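Local coordinates for protein rifamycin polyketide synthase (Amycolatopsis mediterranei, PDB 4LN9) that dehydrates a polyketide intermediate, as the dehydratase domain in the terminal module of the rifamycin assembly line, at residues P97-L102 against G151-E156; K176-T181 against R202-R207. All blocks are in the same frame, centred on the assembly; numbering follows the deposited sequence.

How the contacts relate
Both contacts pair antiparallel strands of the double hotdog fold. They share no strand, and their centres lie about 33 Å apart on opposite sides of the chain's centre. Contact 1 closes first along the chain, and strand 176-178 of contact 2 is the next strand after 146-154. Contact 1 is partly buried and is flanked by strands on both sides. One of its faces is leucine-rich and meets a helix, and a classic bulge shifts its register. Contact 2 lies at the surface, where a short strand, outermost within this chain, pairs with the edge of 201-207. Its chemistry is more mixed: proline on tryptophan, valine under a guanidinium group, and a water between the two backbones.

Contact 1. Residues P97-L102 against G151-E156; sequences PVLDEL and GVLVPE
Val98 and Val154 form an antiparallel hydrogen-bonded pair, and strands 98-102 and 151-154 run at 177° to each other. Val154 N gives a bond of 2.9 Å to Val98 O. Val98 N returns one to Val154 O. Farther along, Asp100 and Glu101 share Val152 as their partner, which makes a classic beta bulge. Val152 O receives only weak bonds from their two N-H groups, whereas Val152 N makes a sound bond to Glu101 O. Beyond the bulge, Gly151 has no side chain, and Gly151 CA lies 4.1 Å from Leu102 CA. On the valine face, Val154 CG2 sits between its own N and carbonyl carbon (CG1 chi1 -58°). From there Val154 CG2 reaches Val98 CB at 3.5 Å. The other branch, Val154 CG1, lies 3.6 Å from Asp100 OD2. Glu156 bends at chi2 and crosses Val98 at about a right angle, with Glu156 OE2 3.4 Å from Val98 CG2. The same OE2 forms a salt bridge with Arg271. On the other face, Leu99 CD1 meets Leu153 CD2 at 3.6 Å. Leu99 also packs on Val84 and Val88 of helix 80-93, while Leu153 and Leu102 touch Val133. The pair thus lies between strand 131-139, bonded to Gly151 and Leu153, and strand 263-272, bonded to Leu99, Asp100 and Leu102.

Contact 2. Residues K176-T181 against R202-R207; sequences KPVDLT and RAVWRR
Lys176 O is approached by two groups of strand 202-207: Arg206 N bonds to it at 2.8 Å, and Trp205 CA makes a CA-H...O contact. Arg206 O accepts from Lys176 N in return, which completes the antiparallel pair. Next along, Val178 N gives a fairly straight bond (167°) to Val204 O at 2.8 Å. A water accepts from Val204 N at 2.9 Å; its link to Val178 O is doubtful, being unusually short. Pro177 meets the indole of Trp205 obliquely. Pro177 CA is 3.4 Å from Trp205 CD1, and Pro177 CB also lies against the pyrrole end of the ring. The rings of Trp205 and Trp170 meet edge-to-face (T-shaped). On the other face, Val178 and Val204 run alongside each other, with Val178 CG2 3.8 Å from Val204 CG1. Val178 CG2, beside its own backbone N (CG1 chi1 -180°), also sits over one face of the Arg206 guanidinium, 3.7 Å from Arg206 NH2. Farther along the chain, Leu180 CD1 lies 3.9 Å from Ala203 CA, and Leu180 also touches Val248 of helix 236-251. Asp179 OD1 accepts from Thr181 N, an Asx turn. This is an antiparallel strand pair at the margin of the double hotdog fold, with 176-178 the outermost strand within this chain.

Contact 1. Residues P97-L102 against G151-E156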
ATOM      1  N   PRO A  97      -2.643 -19.804  -1.830  1.00 31.51           N
ATOM      2  CA  PRO A  97      -3.959 -19.735  -2.461  1.00 33.75           C
ATOM      3  C   PRO A  97      -5.090 -20.361  -1.634  1.00 33.25           C
ATOM      4  O   PRO A  97      -6.261 -20.149  -1.949  1.00 31.28           O
ATOM      5  CB  PRO A  97      -3.758 -20.508  -3.765  1.00 31.69           C
ATOM      6  CG  PRO A  97      -2.682 -21.491  -3.446  1.00 30.89           C
ATOM      7  CD  PRO A  97      -1.764 -20.791  -2.482  1.00 31.83           C
ATOM      8  N   VAL A  98      -4.754 -21.125  -0.598  1.00 28.11           N
ATOM      9  CA  VAL A  98      -5.772 -21.868   0.146  1.00 29.60           C
ATOM     10  C   VAL A  98      -6.360 -21.048   1.289  1.00 29.83           C
ATOM     11  O   VAL A  98      -5.631 -20.552   2.149  1.00 26.92           O
ATOM     12  CB  VAL A  98      -5.226 -23.198   0.699  1.00 27.37           C
ATOM     13  CG1 VAL A  98      -6.280 -23.895   1.547  1.00 29.21           C
ATOM     14  CG2 VAL A  98      -4.776 -24.097  -0.443  1.00 30.27           C
ATOM     15  N   LEU A  99      -7.682 -20.902   1.289  1.00 25.54           N
ATOM     16  CA  LEU A  99      -8.370 -20.187   2.358  1.00 30.02           C
ATOM     17  C   LEU A  99      -8.687 -21.119   3.526  1.00 32.52           C
ATOM     18  O   LEU A  99      -9.719 -21.791   3.544  1.00 32.99           O
ATOM     19  CB  LEU A  99      -9.641 -19.501   1.835  1.00 27.23           C
ATOM     20  CG  LEU A  99     -10.339 -18.505   2.771  1.00 26.35           C
ATOM     21  CD1 LEU A  99      -9.352 -17.485   3.321  1.00 27.39           C
ATOM     22  CD2 LEU A  99     -11.493 -17.810   2.063  1.00 25.93           C
ATOM     23  N   ASP A 100      -7.743 -21.203   4.461  1.00 34.16           N
ATOM     24  CA  ASP A 100      -7.844 -22.083   5.624  1.00 36.60           C
ATOM     25  C   ASP A 100      -9.066 -21.693   6.448  1.00 30.44           C
ATOM     26  O   ASP A 100      -9.898 -22.535   6.786  1.00 28.89           O
ATOM     27  CB  ASP A 100      -6.574 -21.944   6.474  1.00 35.38           C
ATOM     28  CG  ASP A 100      -6.336 -23.133   7.391  1.00 49.61           C
ATOM     29  OD1 ASP A 100      -7.122 -24.105   7.339  1.00 53.00           O
ATOM     30  OD2 ASP A 100      -5.351 -23.097   8.163  1.00 52.20           O
ATOM     31  N   GLU A 101      -9.220 -20.390   6.669  1.00 29.60           N
ATOM     32  CA  GLU A 101     -10.321 -19.870   7.471  1.00 27.64           C
ATOM     33  C   GLU A 101     -10.593 -18.406   7.128  1.00 30.86           C
ATOM     34  O   GLU A 101      -9.672 -17.648   6.822  1.00 28.53           O
ATOM     35  CB  GLU A 101     -10.000 -20.020   8.962  1.00 40.46           C
ATOM     36  CG  GLU A 101     -11.117 -19.583   9.897  1.00 42.51           C
ATOM     37  CD  GLU A 101     -10.843 -19.958  11.341  1.00 62.52           C
ATOM     38  OE1 GLU A 101      -9.697 -20.353  11.649  1.00 59.74           O
ATOM     39  OE2 GLU A 101     -11.781 -19.888  12.164  1.00 65.76           O
ATOM     40  N   LEU A 102     -11.871 -18.047   7.064  1.00 30.93           N
ATOM     41  CA  LEU A 102     -12.262 -16.644   6.976  1.00 31.55           C
ATOM     42  C   LEU A 102     -13.523 -16.391   7.788  1.00 34.45           C
ATOM     43  O   LEU A 102     -14.524 -17.091   7.628  1.00 33.88           O
ATOM     44  CB  LEU A 102     -12.479 -16.229   5.518  1.00 30.24           C
ATOM     45  CG  LEU A 102     -12.576 -14.724   5.251  1.00 33.69           C
ATOM     46  CD1 LEU A 102     -11.248 -14.041   5.537  1.00 31.94           C
ATOM     47  CD2 LEU A 102     -13.027 -14.450   3.823  1.00 33.16           C
ATOM     48  N   GLY A 151      -8.899 -13.677   8.539  1.00 30.50           N
ATOM     49  CA  GLY A 151      -8.674 -15.089   8.269  1.00 31.27           C
ATOM     50  C   GLY A 151      -7.228 -15.484   8.055  1.00 35.70           C
ATOM     51  O   GLY A 151      -6.305 -14.768   8.444  1.00 33.25           O
ATOM     52  N   VAL A 152      -7.045 -16.658   7.459  1.00 26.42           N
ATOM     53  CA  VAL A 152      -5.732 -17.265   7.298  1.00 27.32           C
ATOM     54  C   VAL A 152      -5.641 -17.935   5.930  1.00 26.06           C
ATOM     55  O   VAL A 152      -6.541 -18.679   5.537  1.00 30.90           O
ATOM     56  CB  VAL A 152      -5.481 -18.328   8.382  1.00 33.88           C
ATOM     57  CG1 VAL A 152      -4.139 -19.009   8.159  1.00 32.18           C
ATOM     58  CG2 VAL A 152      -5.545 -17.701   9.767  1.00 34.25           C
ATOM     59  N   LEU A 153      -4.619 -17.569   5.162  1.00 26.78           N
ATOM     60  CA  LEU A 153      -4.305 -18.259   3.917  1.00 29.75           C
ATOM     61  C   LEU A 153      -3.057 -19.115   4.064  1.00 33.77           C
ATOM     62  O   LEU A 153      -2.134 -18.759   4.796  1.00 27.30           O
ATOM     63  CB  LEU A 153      -4.124 -17.253   2.784  1.00 24.23           C
ATOM     64  CG  LEU A 153      -5.401 -16.456   2.512  1.00 27.00           C
ATOM     65  CD1 LEU A 153      -5.064 -15.067   1.995  1.00 28.81           C
ATOM     66  CD2 LEU A 153      -6.292 -17.203   1.532  1.00 27.61           C
ATOM     67  N   VAL A 154      -3.076 -20.291   3.445  1.00 29.48           N
ATOM     68  CA  VAL A 154      -1.975 -21.239   3.575  1.00 30.13           C
ATOM     69  C   VAL A 154      -1.530 -21.712   2.197  1.00 32.14           C
ATOM     70  O   VAL A 154      -2.290 -21.626   1.233  1.00 29.65           O
ATOM     71  CB  VAL A 154      -2.371 -22.456   4.436  1.00 36.61           C
ATOM     72  CG1 VAL A 154      -2.809 -22.007   5.822  1.00 31.57           C
ATOM     73  CG2 VAL A 154      -3.472 -23.257   3.756  1.00 33.29           C
ATOM     74  N   PRO A 155      -0.277 -22.178   2.089  1.00 31.48           N
ATOM     75  CA  PRO A 155       0.186 -22.683   0.802  1.00 33.11           C
ATOM     76  C   PRO A 155      -0.520 -23.989   0.455  1.00 31.34           C
ATOM     77  O   PRO A 155      -1.139 -24.603   1.324  1.00 33.14           O
ATOM     78  CB  PRO A 155       1.685 -22.933   1.034  1.00 33.72           C
ATOM     79  CG  PRO A 155       2.024 -22.226   2.308  1.00 37.17           C
ATOM     80  CD  PRO A 155       0.766 -22.257   3.123  1.00 36.01           C
ATOM     81  N   GLU A 156      -0.594 -24.301  -0.836  1.00 27.05           N
ATOM     82  CA  GLU A 156      -1.121 -25.592  -1.261  1.00 38.30           C
ATOM     83  C   GLU A 156      -0.025 -26.645  -1.190  1.00 33.32           C
ATOM     84  O   GLU A 156       0.863 -26.677  -2.041  1.00 44.71           O
ATOM     85  CB  GLU A 156      -1.645 -25.502  -2.694  1.00 34.85           C
ATOM     86  CG  GLU A 156      -2.298 -26.782  -3.185  1.00 40.75           C
ATOM     87  CD  GLU A 156      -3.777 -26.840  -2.855  1.00 49.62           C
ATOM     88  OE1 GLU A 156      -4.592 -26.467  -3.724  1.00 56.86           O
ATOM     89  OE2 GLU A 156      -4.118 -27.192  -1.706  1.00 51.83           O
TER

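Contact 2. Residues K176-T181 against R202-R207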
ATOM      1  N   LYS A 176     -34.633 -35.553  -7.180  1.00 36.16           N
ATOM      2  CA  LYS A 176     -35.894 -35.038  -7.697  1.00 35.55           C
ATOM      3  C   LYS A 176     -35.756 -33.563  -8.040  1.00 34.05           C
ATOM      4  O   LYS A 176     -35.267 -32.777  -7.228  1.00 34.33           O
ATOM      5  CB  LYS A 176     -37.005 -35.229  -6.663  1.00 39.50           C
ATOM      6  CG  LYS A 176     -36.960 -36.574  -5.955  1.00 44.84           C
ATOM      7  CD  LYS A 176     -38.306 -37.273  -6.027  1.00 54.19           C
ATOM      8  CE  LYS A 176     -38.145 -38.767  -6.261  1.00 55.38           C
ATOM      9  NZ  LYS A 176     -37.547 -39.061  -7.594  1.00 60.46           N
ATOM     10  N   PRO A 177     -36.183 -33.180  -9.253  1.00 32.53           N
ATOM     11  CA  PRO A 177     -36.062 -31.796  -9.696  1.00 34.42           C
ATOM     12  C   PRO A 177     -37.032 -30.882  -8.959  1.00 40.77           C
ATOM     13  O   PRO A 177     -38.134 -31.304  -8.603  1.00 43.88           O
ATOM     14  CB  PRO A 177     -36.423 -31.869 -11.182  1.00 34.78           C
ATOM     15  CG  PRO A 177     -37.275 -33.084 -11.308  1.00 38.32           C
ATOM     16  CD  PRO A 177     -36.729 -34.057 -10.304  1.00 35.40           C
ATOM     17  N   VAL A 178     -36.565 -29.687  -8.616  1.00 32.57           N
ATOM     18  CA  VAL A 178     -37.381 -28.715  -7.901  1.00 38.81           C
ATOM     19  C   VAL A 178     -37.874 -27.647  -8.872  1.00 39.31           C
ATOM     20  O   VAL A 178     -37.115 -27.182  -9.722  1.00 44.27           O
ATOM     21  CB  VAL A 178     -36.572 -28.037  -6.778  1.00 41.21           C
ATOM     22  CG1 VAL A 178     -37.432 -27.030  -6.032  1.00 42.56           C
ATOM     23  CG2 VAL A 178     -36.009 -29.081  -5.825  1.00 39.76           C
ATOM     24  N   ASP A 179     -39.180 -27.382  -8.856  1.00 44.30           N
ATOM     25  CA  ASP A 179     -39.742 -26.308  -9.674  1.00 43.13           C
ATOM     26  C   ASP A 179     -39.338 -24.952  -9.104  1.00 40.38           C
ATOM     27  O   ASP A 179     -39.601 -24.668  -7.937  1.00 46.73           O
ATOM     28  CB  ASP A 179     -41.270 -26.421  -9.718  1.00 48.80           C
ATOM     29  CG  ASP A 179     -41.886 -25.603 -10.839  1.00 55.25           C
ATOM     30  OD1 ASP A 179     -41.215 -24.680 -11.345  1.00 53.76           O
ATOM     31  OD2 ASP A 179     -43.048 -25.880 -11.207  1.00 64.25           O
ATOM     32  N   LEU A 180     -38.633 -24.164  -9.882  1.00 42.84           N
ATOM     33  CA  LEU A 180     -38.042 -22.945  -9.370  1.00 42.91           C
ATOM     34  C   LEU A 180     -38.956 -21.742  -9.458  1.00 46.21           C
ATOM     35  O   LEU A 180     -38.731 -20.743  -8.821  1.00 45.07           O
ATOM     36  CB  LEU A 180     -36.744 -22.664 -10.091  1.00 40.66           C
ATOM     37  CG  LEU A 180     -35.671 -23.671  -9.743  1.00 43.17           C
ATOM     38  CD1 LEU A 180     -34.304 -23.237 -10.175  1.00 37.16           C
ATOM     39  CD2 LEU A 180     -35.705 -23.986  -8.271  1.00 41.85           C
ATOM     40  N   THR A 181     -39.998 -21.915 -10.268  1.00 48.84           N
ATOM     41  CA  THR A 181     -41.026 -20.916 -10.496  1.00 47.92           C
ATOM     42  C   THR A 181     -41.399 -20.202  -9.213  1.00 42.30           C
ATOM     43  O   THR A 181     -41.884 -20.806  -8.257  1.00 45.53           O
ATOM     44  CB  THR A 181     -42.293 -21.543 -11.108  1.00 44.53           C
ATOM     45  OG1 THR A 181     -42.150 -21.622 -12.532  1.00 50.68           O
ATOM     46  CG2 THR A 181     -43.516 -20.705 -10.771  1.00 50.79           C
ATOM     47  N   ARG A 202     -30.090 -22.207 -12.243  1.00 28.90           N
ATOM     48  CA  ARG A 202     -30.840 -22.602 -13.437  1.00 26.87           C
ATOM     49  C   ARG A 202     -31.738 -23.816 -13.203  1.00 30.79           C
ATOM     50  O   ARG A 202     -32.774 -23.969 -13.850  1.00 32.77           O
ATOM     51  CB  ARG A 202     -29.887 -22.873 -14.602  1.00 28.15           C
ATOM     52  CG  ARG A 202     -29.061 -21.663 -15.006  1.00 31.52           C
ATOM     53  CD  ARG A 202     -29.834 -20.782 -15.975  1.00 37.71           C
ATOM     54  NE  ARG A 202     -30.151 -21.505 -17.201  1.00 43.18           N
ATOM     55  CZ  ARG A 202     -31.124 -21.169 -18.042  1.00 51.46           C
ATOM     56  NH1 ARG A 202     -31.848 -20.078 -17.825  1.00 41.59           N
ATOM     57  NH2 ARG A 202     -31.346 -21.903 -19.124  1.00 44.80           N
ATOM     58  N   ALA A 203     -31.290 -24.716 -12.334  1.00 27.35           N
ATOM     59  CA  ALA A 203     -32.057 -25.905 -11.991  1.00 33.02           C
ATOM     60  C   ALA A 203     -31.578 -26.391 -10.634  1.00 29.94           C
ATOM     61  O   ALA A 203     -30.421 -26.186 -10.268  1.00 31.39           O
ATOM     62  CB  ALA A 203     -31.849 -26.988 -13.040  1.00 31.82           C
ATOM     63  N   VAL A 204     -32.472 -27.027  -9.887  1.00 28.50           N
ATOM     64  CA  VAL A 204     -32.111 -27.628  -8.612  1.00 31.82           C
ATOM     65  C   VAL A 204     -32.723 -29.019  -8.509  1.00 32.85           C
ATOM     66  O   VAL A 204     -33.830 -29.249  -8.991  1.00 34.05           O
ATOM     67  CB  VAL A 204     -32.619 -26.770  -7.440  1.00 32.08           C
ATOM     68  CG1 VAL A 204     -32.526 -27.544  -6.134  1.00 31.60           C
ATOM     69  CG2 VAL A 204     -31.833 -25.470  -7.359  1.00 29.33           C
ATOM     70  N   TRP A 205     -31.927 -29.984  -8.044  1.00 28.38           N
ATOM     71  CA  TRP A 205     -32.474 -31.284  -7.654  1.00 29.09           C
ATOM     72  C   TRP A 205     -32.158 -31.558  -6.219  1.00 36.86           C
ATOM     73  O   TRP A 205     -31.113 -31.141  -5.718  1.00 32.45           O
ATOM     74  CB  TRP A 205     -31.900 -32.404  -8.515  1.00 31.13           C
ATOM     75  CG  TRP A 205     -32.085 -32.198  -9.997  1.00 30.04           C
ATOM     76  CD1 TRP A 205     -32.992 -32.836 -10.838  1.00 32.36           C
ATOM     77  CD2 TRP A 205     -31.241 -31.395 -10.883  1.00 30.84           C
ATOM     78  NE1 TRP A 205     -32.813 -32.434 -12.137  1.00 32.49           N
ATOM     79  CE2 TRP A 205     -31.782 -31.565 -12.231  1.00 30.70           C
ATOM     80  CE3 TRP A 205     -30.146 -30.564 -10.696  1.00 26.59           C
ATOM     81  CZ2 TRP A 205     -31.232 -30.920 -13.326  1.00 29.91           C
ATOM     82  CZ3 TRP A 205     -29.607 -29.912 -11.806  1.00 26.91           C
ATOM     83  CH2 TRP A 205     -30.122 -30.108 -13.092  1.00 30.47           C
ATOM     84  N   ARG A 206     -32.983 -32.381  -5.584  1.00 31.56           N
ATOM     85  CA  ARG A 206     -32.796 -32.703  -4.178  1.00 37.77           C
ATOM     86  C   ARG A 206     -32.808 -34.212  -3.958  1.00 38.43           C
ATOM     87  O   ARG A 206     -33.502 -34.946  -4.661  1.00 36.15           O
ATOM     88  CB  ARG A 206     -33.878 -32.035  -3.326  1.00 39.76           C
ATOM     89  CG  ARG A 206     -33.781 -32.345  -1.840  1.00 55.15           C
ATOM     90  CD  ARG A 206     -35.047 -31.939  -1.101  1.00 57.44           C
ATOM     91  NE  ARG A 206     -35.393 -30.539  -1.334  1.00 60.29           N
ATOM     92  CZ  ARG A 206     -36.396 -30.136  -2.107  1.00 59.88           C
ATOM     93  NH1 ARG A 206     -37.151 -31.027  -2.736  1.00 58.94           N
ATOM     94  NH2 ARG A 206     -36.655 -28.842  -2.239  1.00 55.26           N
ATOM     95  N   ARG A 207     -32.035 -34.662  -2.975  1.00 35.14           N
ATOM     96  CA  ARG A 207     -31.876 -36.083  -2.694  1.00 37.09           C
ATOM     97  C   ARG A 207     -31.609 -36.234  -1.194  1.00 43.76           C
ATOM     98  O   ARG A 207     -30.952 -35.381  -0.598  1.00 42.33           O
ATOM     99  CB  ARG A 207     -30.693 -36.629  -3.496  1.00 39.48           C
ATOM    100  CG  ARG A 207     -30.565 -38.142  -3.510  1.00 41.48           C
ATOM    101  CD  ARG A 207     -29.101 -38.546  -3.615  1.00 50.34           C
ATOM    102  NE  ARG A 207     -28.752 -38.990  -4.962  1.00 48.56           N
ATOM    103  CZ  ARG A 207     -27.508 -39.162  -5.396  1.00 40.04           C
ATOM    104  NH1 ARG A 207     -26.479 -38.851  -4.617  1.00 41.95           N
ATOM    105  NH2 ARG A 207     -27.291 -39.658  -6.607  1.00 38.05           N
TER
HETATM  106  O   HOH W   1     -35.130 -27.228 -11.117  1.00 34.83           O